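Local coordinates for 5' nucleotidase family protein (Staphylococcus aureus subsp. aureus, PDB 4Q7F) that binds a manganese and a magnesium ion in a calcineurin-like phosphoesterase domain that is joined to a 5'-nucleotidase C-terminal domain, at residues A[164-169]-A[224-229]; A[205-210]-A[245-250]; A[439-444]-A[456-461]; A[403-408]-A[452-457]. All blocks are in the same frame, centred on the assembly; numbering follows the deposited sequence.

The four contacts form two pairs, one in each family domain. Interactions 1 and 2 lie in the calcineurin-like phosphoesterase part, with centres 11 Å apart and segments that alternate along the chain. Interaction 1 joins loops after strands 155-163 and 201-207; interaction 2 joins the end of strand 201-207 to the loop after 242-244. They meet where Glu226 bonds His247, and hold residues of the metal sites and ligand pocket. Interactions 3 and 4 come later, in the C-terminal domain, with centres 10 Å apart. They share Asn456 and Met457 of strand 454-459: one pairs that strand in a hairpin, the other packs it under helix 397-408, away from the metals.

Interaction 1 of 4, residues A[164-169]-A[224-229]; sequences TQFIPH and TGENEG
The Phe166 ring lies between Glu226 and His169. Over one face, offset toward the rim, sits Glu226 CB, 3.9 Å from the ring centroid in a CH-pi contact; over the centre of the opposite face lies CD2 of His169, and Thr224 O approaches obliquely, 3.6 Å from Phe166 CE1. These are two loops of the calcineurin-like phosphoesterase fold, following strands 155-163 and 201-207. The flat hydrocarbon ring suits a place against the aliphatic part of Glu226, whose extended chain carries its carboxylate onward to His247 and the bound 3D1 ligand. Beside the ring packing, the grip is polar. Thr164 OG1 donates to Glu226 O at 2.7 Å, its hydroxyl turned opposite the backbone N (chi1 177°). Glu228, at the N-cap position of helix 229-236, spends its carboxylate on Ser183 and the backbone N atoms of Ala184 and Phe185. A water takes the N-H of Gln165 and lies within bonding distance of both Glu226 O and Glu228 OE2. Gly225 has a positive phi of 96°, a conformation that glycine adopts easily, and its carbonyl receives Gln165 NE2 at 2.7 Å, nearly straight at 170° and almost within the glutamine's amide plane.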
# COMPACT_ATOMS: atom_id res chain seq x y z
N THR A 164 1.72 -4.93 -10.65
CA THR A 164 0.29 -4.56 -10.89
C THR A 164 0.18 -3.41 -11.91
O THR A 164 0.85 -2.36 -11.81
CB THR A 164 -0.41 -4.20 -9.57
OG1 THR A 164 -1.78 -3.78 -9.84
CG2 THR A 164 0.34 -3.09 -8.84
N GLN A 165 -0.68 -3.61 -12.91
CA GLN A 165 -0.88 -2.62 -13.96
C GLN A 165 -1.71 -1.42 -13.50
O GLN A 165 -1.76 -0.43 -14.20
CB GLN A 165 -1.61 -3.26 -15.15
CG GLN A 165 -3.06 -3.65 -14.85
CD GLN A 165 -3.69 -4.48 -15.95
OE1 GLN A 165 -3.51 -4.20 -17.12
NE2 GLN A 165 -4.46 -5.49 -15.57
N PHE A 166 -2.27 -1.48 -12.30
CA PHE A 166 -3.28 -0.50 -11.86
C PHE A 166 -2.74 0.83 -11.36
O PHE A 166 -3.50 1.67 -10.93
CB PHE A 166 -4.13 -1.16 -10.78
CG PHE A 166 -5.60 -0.87 -10.87
CD1 PHE A 166 -6.34 -1.39 -11.92
CD2 PHE A 166 -6.26 -0.18 -9.87
CE1 PHE A 166 -7.69 -1.16 -12.01
CE2 PHE A 166 -7.63 0.03 -9.95
CZ PHE A 166 -8.34 -0.45 -11.03
N ILE A 167 -1.42 1.02 -11.43
CA ILE A 167 -0.77 2.25 -10.96
C ILE A 167 -1.42 3.59 -11.40
O ILE A 167 -1.47 4.52 -10.58
CB ILE A 167 0.75 2.19 -11.24
CG1 ILE A 167 1.38 1.08 -10.37
CG2 ILE A 167 1.40 3.53 -10.93
CD1 ILE A 167 2.83 0.69 -10.67
N PRO A 168 -1.90 3.71 -12.68
CA PRO A 168 -2.57 4.94 -13.09
C PRO A 168 -3.78 5.32 -12.25
O PRO A 168 -4.14 6.49 -12.20
CB PRO A 168 -2.99 4.65 -14.54
CG PRO A 168 -1.92 3.72 -15.02
CD PRO A 168 -1.67 2.82 -13.83
N HIS A 169 -4.40 4.35 -11.59
CA HIS A 169 -5.56 4.63 -10.74
C HIS A 169 -5.18 5.18 -9.37
O HIS A 169 -6.08 5.53 -8.59
CB HIS A 169 -6.39 3.37 -10.55
CG HIS A 169 -7.04 2.88 -11.81
ND1 HIS A 169 -8.37 3.08 -12.07
CD2 HIS A 169 -6.54 2.20 -12.87
CE1 HIS A 169 -8.67 2.55 -13.25
NE2 HIS A 169 -7.58 2.00 -13.74
N THR A 224 -11.19 -5.81 -11.74
CA THR A 224 -10.68 -4.60 -12.41
C THR A 224 -9.36 -4.76 -13.17
O THR A 224 -8.97 -3.87 -13.92
CB THR A 224 -10.44 -3.48 -11.38
OG1 THR A 224 -9.44 -3.90 -10.44
CG2 THR A 224 -11.71 -3.15 -10.62
N GLY A 225 -8.65 -5.85 -12.95
CA GLY A 225 -7.34 -6.04 -13.57
C GLY A 225 -6.22 -5.62 -12.62
O GLY A 225 -5.03 -5.83 -12.91
N GLU A 226 -6.58 -5.00 -11.49
CA GLU A 226 -5.58 -4.62 -10.48
C GLU A 226 -4.76 -5.84 -10.09
O GLU A 226 -3.53 -5.81 -10.05
CB GLU A 226 -6.24 -4.06 -9.21
CG GLU A 226 -5.24 -3.88 -8.05
CD GLU A 226 -5.86 -3.36 -6.75
OE1 GLU A 226 -5.12 -3.30 -5.74
OE2 GLU A 226 -7.06 -3.03 -6.74
N ASN A 227 -5.49 -6.92 -9.80
CA ASN A 227 -4.90 -8.18 -9.39
C ASN A 227 -5.24 -9.22 -10.42
O ASN A 227 -6.42 -9.42 -10.74
CB ASN A 227 -5.48 -8.58 -8.03
CG ASN A 227 -5.02 -7.66 -6.92
OD1 ASN A 227 -3.82 -7.59 -6.62
ND2 ASN A 227 -5.96 -6.98 -6.27
N GLU A 228 -4.21 -9.87 -10.95
CA GLU A 228 -4.38 -10.86 -12.00
C GLU A 228 -3.75 -12.21 -11.66
O GLU A 228 -3.56 -13.04 -12.54
CB GLU A 228 -3.68 -10.35 -13.27
CG GLU A 228 -3.96 -8.90 -13.63
CD GLU A 228 -3.20 -8.46 -14.87
OE1 GLU A 228 -3.40 -9.06 -15.94
OE2 GLU A 228 -2.43 -7.49 -14.79
N GLY A 229 -3.44 -12.43 -10.38
CA GLY A 229 -2.77 -13.65 -9.96
C GLY A 229 -3.52 -14.94 -10.23
O GLY A 229 -2.93 -15.95 -10.62
O HOH W 1 -2.03 -6.42 -12.44

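Interaction 2 of 4, residues A[205-210]-A[245-250]; sequences CYHGGF and TGHQHR. With MG (magnesium ion), chain B; MN (manganese (II) ion), chain C.
His207 and His247 close on one magnesium ion, which lies in the plane of both rings at their edges: His207 NE2 is 2.6 Å from the magnesium and His247 ND1 2.5 Å. Hydrogen bonds of His207 ND1 to Asn70 O and of His247 NE2 to Glu226 OE1 orient the rings for the metal. The rings are inclined at 66°, and NE2 of His207 comes within 3.7 Å of CB of His247. Behind them the packing is tight, and glycines make it possible. Gly246 N donates to Gly208 O at 3.0 Å, while Gly208 CA rests against the rim of one Tyr206 ring face and Gly209 CA passes close to the Gln248 amide. Thr245 CG2 fits obliquely against CZ of the Phe210 ring, and its hydroxyl is hydrogen-bonded to Ile262 O.

Toward the partly exposed Gln248 and Arg250 the contact opens and becomes polar. The Gln248 amide grips the Phe210 backbone at two points: OE1 accepts from Phe210 N at 2.9 Å, and NE2 donates to Phe210 O at 3.0 Å. An amide suits this place, offering an acceptor and a donor side by side. Arg250 NH1 reaches the same OE1 from the opposite face of the amide plane, and a water links NH1 to Phe210 O.

His249 NE2 holds the manganese ion with Asp27 and His29; Asn109 also binds magnesium, and Asp72 and a water, which donates to His247 O, bridge both ions. These segments place three histidines of a two-metal centre, the hallmark of calcineurin-like phosphoesterases, whose shared water is probably polarised by both cations.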
# COMPACT_ATOMS: atom_id res chain seq x y z
N CYS A 205 7.72 -13.49 -10.07
CA CYS A 205 7.66 -12.58 -8.92
C CYS A 205 6.77 -11.43 -9.33
O CYS A 205 7.19 -10.51 -10.05
CB CYS A 205 9.02 -12.07 -8.47
SG CYS A 205 10.13 -13.34 -7.87
N TYR A 206 5.54 -11.48 -8.86
CA TYR A 206 4.52 -10.52 -9.20
C TYR A 206 4.14 -9.65 -8.03
O TYR A 206 3.68 -10.16 -7.01
CB TYR A 206 3.31 -11.31 -9.68
CG TYR A 206 2.03 -10.54 -9.95
CD1 TYR A 206 2.04 -9.37 -10.71
CD2 TYR A 206 0.81 -11.05 -9.53
CE1 TYR A 206 0.85 -8.71 -10.99
CE2 TYR A 206 -0.37 -10.39 -9.80
CZ TYR A 206 -0.35 -9.23 -10.53
OH TYR A 206 -1.54 -8.60 -10.80
N HIS A 207 4.38 -8.34 -8.13
CA HIS A 207 3.94 -7.48 -7.09
C HIS A 207 2.46 -7.20 -7.37
O HIS A 207 2.12 -6.21 -7.97
CB HIS A 207 4.67 -6.17 -7.01
CG HIS A 207 4.26 -5.38 -5.82
ND1 HIS A 207 4.84 -5.56 -4.59
CD2 HIS A 207 3.22 -4.53 -5.63
CE1 HIS A 207 4.24 -4.79 -3.71
NE2 HIS A 207 3.26 -4.16 -4.31
N GLY A 208 1.62 -8.15 -6.97
CA GLY A 208 0.19 -8.09 -7.16
C GLY A 208 -0.33 -9.34 -6.46
O GLY A 208 0.49 -10.18 -6.01
N GLY A 209 -1.64 -9.47 -6.38
CA GLY A 209 -2.25 -10.60 -5.68
C GLY A 209 -3.32 -11.38 -6.43
O GLY A 209 -3.29 -11.49 -7.67
N PHE A 210 -4.28 -11.89 -5.67
CA PHE A 210 -5.32 -12.75 -6.21
C PHE A 210 -6.68 -12.09 -6.14
O PHE A 210 -7.12 -11.62 -5.09
CB PHE A 210 -5.32 -14.08 -5.47
CG PHE A 210 -3.98 -14.75 -5.48
CD1 PHE A 210 -3.47 -15.27 -6.66
CD2 PHE A 210 -3.19 -14.79 -4.34
CE1 PHE A 210 -2.22 -15.85 -6.70
CE2 PHE A 210 -1.93 -15.38 -4.37
CZ PHE A 210 -1.44 -15.90 -5.55
N THR A 245 4.01 -13.58 -4.85
CA THR A 245 3.07 -12.47 -4.91
C THR A 245 3.22 -11.50 -3.73
O THR A 245 3.97 -11.75 -2.80
CB THR A 245 1.62 -12.98 -4.97
OG1 THR A 245 1.29 -13.69 -3.78
CG2 THR A 245 1.42 -13.86 -6.16
N GLY A 246 2.49 -10.39 -3.78
CA GLY A 246 2.55 -9.38 -2.72
C GLY A 246 1.37 -8.45 -2.89
O GLY A 246 0.29 -8.89 -3.30
N HIS A 247 1.58 -7.17 -2.54
CA HIS A 247 0.60 -6.09 -2.74
C HIS A 247 -0.62 -6.08 -1.86
O HIS A 247 -1.03 -5.01 -1.40
CB HIS A 247 0.15 -6.07 -4.22
CG HIS A 247 -0.81 -4.97 -4.55
ND1 HIS A 247 -0.47 -3.64 -4.45
CD2 HIS A 247 -2.08 -5.01 -5.01
CE1 HIS A 247 -1.49 -2.90 -4.83
NE2 HIS A 247 -2.48 -3.71 -5.17
N GLN A 248 -1.22 -7.25 -1.65
CA GLN A 248 -2.41 -7.34 -0.83
C GLN A 248 -2.09 -7.50 0.65
O GLN A 248 -3.00 -7.42 1.46
CB GLN A 248 -3.30 -8.48 -1.32
CG GLN A 248 -3.90 -8.27 -2.72
CD GLN A 248 -4.69 -9.49 -3.17
OE1 GLN A 248 -4.23 -10.62 -3.02
NE2 GLN A 248 -5.88 -9.28 -3.72
N HIS A 249 -0.81 -7.76 0.99
CA HIS A 249 -0.40 -7.92 2.39
C HIS A 249 -1.02 -9.14 3.06
O HIS A 249 -1.19 -9.19 4.29
CB HIS A 249 -0.75 -6.68 3.19
CG HIS A 249 -0.13 -5.42 2.68
ND1 HIS A 249 -0.19 -4.24 3.38
CD2 HIS A 249 0.65 -5.19 1.60
CE1 HIS A 249 0.47 -3.31 2.70
NE2 HIS A 249 1.02 -3.87 1.65
N ARG A 250 -1.39 -10.13 2.27
CA ARG A 250 -1.96 -11.36 2.78
C ARG A 250 -0.85 -12.37 3.07
O ARG A 250 0.27 -12.22 2.57
CB ARG A 250 -2.90 -11.93 1.75
CG ARG A 250 -4.05 -10.99 1.43
CD ARG A 250 -4.74 -11.39 0.15
NE ARG A 250 -5.49 -12.62 0.33
CZ ARG A 250 -6.21 -13.20 -0.62
NH1 ARG A 250 -6.24 -12.70 -1.85
NH2 ARG A 250 -6.87 -14.32 -0.35
MG MG B . 1.51 -2.54 -3.36
MN MN C . 2.15 -2.71 -0.07
O HOH W 2 -8.41 -13.94 -3.44
O HOH W 3 0.30 -2.61 -1.38
O HOH W 4 0.64 -0.84 0.42

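Interaction 3 of 4, residues A[439-444]-A[456-461]; sequences GVSYTI and NMMIQG
Asn456 meets Thr443 through its side chain: OD1 accepts from Thr443 OG1 at 3.0 Å, the two groups crossing at a slant. The backbone of Asn456 is in the left-handed region (phi 57°), which asparagine tolerates better than most residues. Together with Met457 it makes two residues set against Tyr442 alone, between the bond of Ser455 N to Thr443 O and the regular pair that follows. That extra residue is a beta bulge.

Met457, a selenomethionine, turns its side chain to the face bearing Val440 and Tyr442. Its CG packs loosely beside Tyr442 CB, and a bend at the last torsion (chi3 65°) brings the flexible CE to 3.9 Å from Val440 CG2. Its CA also makes a C-H...O contact with Ser441 O.

Met458 forms an antiparallel hydrogen-bonded pair with Ser441. Ser441 N donates to Met458 O, and Met458 N returns the bond to Ser441 O, each at 3.0 Å. Ser441 OG lies 3.5 Å from Met458 CB, a small polar side chain suited to a place beside the partly exposed selenomethionine.

Ile459 comes back to the apolar face, where its CG1 is 3.8 Å from Val440 CG2. Both branched side chains, well suited to extended backbone, touch Val359 of strand 359-363.

The short strands run at 166° to each other, with axes 4.8 Å apart. This is a beta hairpin of strands 441-445 and 454-459, whose strands are the two inner ones of a four-stranded mixed sheet in the 5'-nucleotidase C-terminal domain.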
# COMPACT_ATOMS: atom_id res chain seq x y z
N GLY A 439 -18.64 20.02 4.84
CA GLY A 439 -19.24 21.04 4.03
C GLY A 439 -20.58 20.60 3.50
O GLY A 439 -21.34 21.43 3.01
N VAL A 440 -20.86 19.30 3.60
CA VAL A 440 -22.11 18.74 3.16
C VAL A 440 -22.63 17.84 4.28
O VAL A 440 -21.86 17.07 4.85
CB VAL A 440 -21.97 17.94 1.84
CG1 VAL A 440 -20.97 16.82 1.96
CG2 VAL A 440 -23.30 17.38 1.38
N SER A 441 -23.91 17.99 4.62
CA SER A 441 -24.54 17.16 5.62
C SER A 441 -25.37 16.12 4.87
O SER A 441 -25.85 16.39 3.77
CB SER A 441 -25.41 17.98 6.59
OG SER A 441 -26.49 18.56 5.93
N TYR A 442 -25.52 14.95 5.48
CA TYR A 442 -26.20 13.81 4.84
C TYR A 442 -26.55 12.71 5.83
O TYR A 442 -26.05 12.65 6.95
CB TYR A 442 -25.31 13.23 3.73
CG TYR A 442 -23.90 12.89 4.18
CD1 TYR A 442 -22.93 13.89 4.30
CD2 TYR A 442 -23.51 11.57 4.46
CE1 TYR A 442 -21.63 13.59 4.71
CE2 TYR A 442 -22.22 11.28 4.87
CZ TYR A 442 -21.27 12.29 4.99
OH TYR A 442 -19.97 11.99 5.40
N THR A 443 -27.43 11.84 5.38
CA THR A 443 -27.92 10.73 6.14
C THR A 443 -27.68 9.50 5.30
O THR A 443 -28.02 9.47 4.10
CB THR A 443 -29.45 10.84 6.36
OG1 THR A 443 -29.75 12.03 7.10
CG2 THR A 443 -29.95 9.62 7.14
N ILE A 444 -27.03 8.50 5.89
CA ILE A 444 -26.81 7.22 5.23
C ILE A 444 -27.75 6.19 5.84
O ILE A 444 -27.77 6.03 7.05
CB ILE A 444 -25.35 6.74 5.38
CG1 ILE A 444 -24.39 7.66 4.60
CG2 ILE A 444 -25.24 5.33 4.85
CD1 ILE A 444 -22.89 7.34 4.83
N ASN A 456 -31.08 13.33 2.39
CA ASN A 456 -31.03 14.63 3.07
C ASN A 456 -29.77 15.47 2.80
O ASN A 456 -29.31 16.18 3.70
CB ASN A 456 -31.18 14.39 4.58
CG ASN A 456 -32.38 13.54 4.92
OD1 ASN A 456 -32.24 12.45 5.52
ND2 ASN A 456 -33.59 14.00 4.53
N MSE A 457 -29.24 15.43 1.58
CA MSE A 457 -27.99 16.16 1.28
C MSE A 457 -28.19 17.65 1.30
O MSE A 457 -29.08 18.15 0.64
CB MSE A 457 -27.42 15.78 -0.08
CG MSE A 457 -26.84 14.38 -0.12
SE MSE A 457 -26.01 14.12 -1.89
CE MSE A 457 -24.59 15.44 -1.72
N MSE A 458 -27.35 18.38 2.03
CA MSE A 458 -27.46 19.82 2.12
C MSE A 458 -26.12 20.47 2.15
O MSE A 458 -25.25 20.05 2.90
CB MSE A 458 -28.20 20.28 3.38
CG MSE A 458 -29.58 19.67 3.50
SE MSE A 458 -30.85 20.63 2.34
CE MSE A 458 -31.31 21.99 3.67
N ILE A 459 -25.98 21.52 1.36
CA ILE A 459 -24.74 22.31 1.26
C ILE A 459 -25.15 23.75 1.56
O ILE A 459 -25.78 24.40 0.74
CB ILE A 459 -24.09 22.15 -0.13
CG1 ILE A 459 -23.72 20.69 -0.34
CG2 ILE A 459 -22.85 23.05 -0.26
CD1 ILE A 459 -23.22 20.34 -1.72
N GLN A 460 -24.85 24.23 2.76
CA GLN A 460 -25.16 25.61 3.19
C GLN A 460 -26.65 26.00 3.13
O GLN A 460 -27.05 26.91 2.39
CB GLN A 460 -24.31 26.62 2.42
CG GLN A 460 -22.81 26.47 2.65
CD GLN A 460 -21.98 27.47 1.88
OE1 GLN A 460 -22.50 28.25 1.07
NE2 GLN A 460 -20.67 27.46 2.11
N GLY A 461 -27.46 25.28 3.92
CA GLY A 461 -28.88 25.57 4.07
C GLY A 461 -29.72 25.25 2.86
O GLY A 461 -30.95 25.47 2.87
O HOH W 5 -28.41 17.13 6.17

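Interaction 4 of 4, residues A[403-408]-A[452-457]; sequences AIERSA and QRVSNM
Glu405 sets its carboxylate against two successive backbone N-H groups, those of Arg453 and Val454. OE1 takes Arg453 N at 2.9 Å on its syn lone pair, while OE2 is met by Val454 N at 2.8 Å from well above the carboxylate plane. A bend at chi2 (-74°) turns the acid toward the start of the strand, and its chain slides past Val454 in the opposite direction. Two acceptor atoms on one short chain are what a pair of adjacent amides needs, so glutamate suits this position.

Beside this polar clasp is an apolar seam. Ile404 CG2 touches Val454 CG2 at 3.5 Å, the side chains crossing at about a right angle, and Ile404 CD1 meets Met457 CE at 3.7 Å, tip to tip. Ala408 adds a looser contact, its CB 4.4 Å from Val454 CG2.

Helix 397-408 here lies across the hairpin strand 454-459 in the helix-on-sheet layering of the C-terminal domain; the short segments run at 133° to each other, with axes 9.3 Å apart. Late in the helix, Ala408 O accepts from Arg453 NH1 at 2.8 Å. The carbonyl oxygen lies exactly in the guanidinium plane, but the bond is bent, 137° at the hydrogen; the extended arginine chain carries NH1 to the carbonyl.

Further out, the groups are held by second partners. Lys401, one turn earlier in the helix, forms a salt bridge with Glu405 OE2 and would probably offset its negative charge in this buried setting. The Arg453 guanidinium also donates through NE to Arg448 O and through NH1 to Phe411 O.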
# COMPACT_ATOMS: atom_id res chain seq x y z
N ALA A 403 -20.28 9.79 -5.11
CA ALA A 403 -19.09 9.61 -4.28
C ALA A 403 -19.55 9.26 -2.86
O ALA A 403 -19.03 8.35 -2.28
CB ALA A 403 -18.25 10.86 -4.27
N ILE A 404 -20.57 9.93 -2.33
CA ILE A 404 -21.01 9.62 -0.96
C ILE A 404 -21.62 8.21 -0.94
O ILE A 404 -21.50 7.51 0.04
CB ILE A 404 -21.96 10.68 -0.36
CG1 ILE A 404 -21.27 12.04 -0.32
CG2 ILE A 404 -22.33 10.32 1.06
CD1 ILE A 404 -22.18 13.21 0.03
N GLU A 405 -22.28 7.80 -2.03
CA GLU A 405 -22.85 6.45 -2.09
C GLU A 405 -21.71 5.40 -2.10
O GLU A 405 -21.85 4.30 -1.55
CB GLU A 405 -23.73 6.29 -3.32
CG GLU A 405 -25.03 7.11 -3.31
CD GLU A 405 -26.10 6.55 -2.37
OE1 GLU A 405 -25.82 5.58 -1.67
OE2 GLU A 405 -27.26 7.10 -2.32
N ARG A 406 -20.58 5.74 -2.70
CA ARG A 406 -19.45 4.79 -2.75
C ARG A 406 -18.95 4.57 -1.32
O ARG A 406 -18.85 3.43 -0.87
CB ARG A 406 -18.35 5.27 -3.67
CG ARG A 406 -17.01 4.52 -3.53
CD ARG A 406 -17.11 3.00 -3.65
NE ARG A 406 -15.79 2.38 -3.44
CZ ARG A 406 -15.59 1.11 -3.10
NH1 ARG A 406 -16.63 0.27 -2.94
NH2 ARG A 406 -14.35 0.67 -2.93
N SER A 407 -18.71 5.66 -0.59
CA SER A 407 -18.31 5.59 0.81
C SER A 407 -19.34 4.81 1.62
O SER A 407 -18.96 4.01 2.43
CB SER A 407 -18.13 6.98 1.41
OG SER A 407 -17.18 7.74 0.67
N ALA A 408 -20.65 5.08 1.43
CA ALA A 408 -21.73 4.40 2.17
C ALA A 408 -21.74 2.87 1.99
O ALA A 408 -22.36 2.15 2.80
CB ALA A 408 -23.12 5.02 1.83
N GLN A 452 -28.25 3.80 -3.25
CA GLN A 452 -29.40 4.65 -2.95
C GLN A 452 -29.62 4.82 -1.45
O GLN A 452 -30.74 4.97 -0.97
CB GLN A 452 -30.65 4.15 -3.65
CG GLN A 452 -31.14 2.79 -3.24
CD GLN A 452 -32.24 2.31 -4.15
OE1 GLN A 452 -33.43 2.39 -3.81
NE2 GLN A 452 -31.87 1.88 -5.34
N ARG A 453 -28.51 4.89 -0.75
CA ARG A 453 -28.47 5.00 0.70
C ARG A 453 -28.30 6.41 1.21
O ARG A 453 -28.44 6.62 2.41
CB ARG A 453 -27.26 4.19 1.25
CG ARG A 453 -27.32 2.69 1.03
CD ARG A 453 -26.08 1.98 1.58
NE ARG A 453 -26.28 0.53 1.67
CZ ARG A 453 -25.36 -0.35 2.06
NH1 ARG A 453 -24.16 0.06 2.43
NH2 ARG A 453 -25.65 -1.63 2.12
N VAL A 454 -27.92 7.35 0.35
CA VAL A 454 -27.65 8.72 0.80
C VAL A 454 -28.91 9.59 0.65
O VAL A 454 -29.49 9.63 -0.39
CB VAL A 454 -26.49 9.34 0.02
CG1 VAL A 454 -26.24 10.78 0.48
CG2 VAL A 454 -25.22 8.51 0.19
N SER A 455 -29.30 10.24 1.74
CA SER A 455 -30.49 11.09 1.82
C SER A 455 -30.16 12.39 2.52
O SER A 455 -29.10 12.54 3.15
CB SER A 455 -31.57 10.39 2.62
OG SER A 455 -32.10 9.28 1.92
N ASN A 456 -31.08 13.33 2.39
CA ASN A 456 -31.03 14.63 3.07
C ASN A 456 -29.77 15.47 2.80
O ASN A 456 -29.31 16.18 3.70
CB ASN A 456 -31.18 14.39 4.58
CG ASN A 456 -32.38 13.54 4.92
OD1 ASN A 456 -32.24 12.45 5.52
ND2 ASN A 456 -33.59 14.00 4.53
N MSE A 457 -29.24 15.43 1.58
CA MSE A 457 -27.99 16.16 1.28
C MSE A 457 -28.19 17.65 1.30
O MSE A 457 -29.08 18.15 0.64
CB MSE A 457 -27.42 15.78 -0.08
CG MSE A 457 -26.84 14.38 -0.12
SE MSE A 457 -26.01 14.12 -1.89
CE MSE A 457 -24.59 15.44 -1.72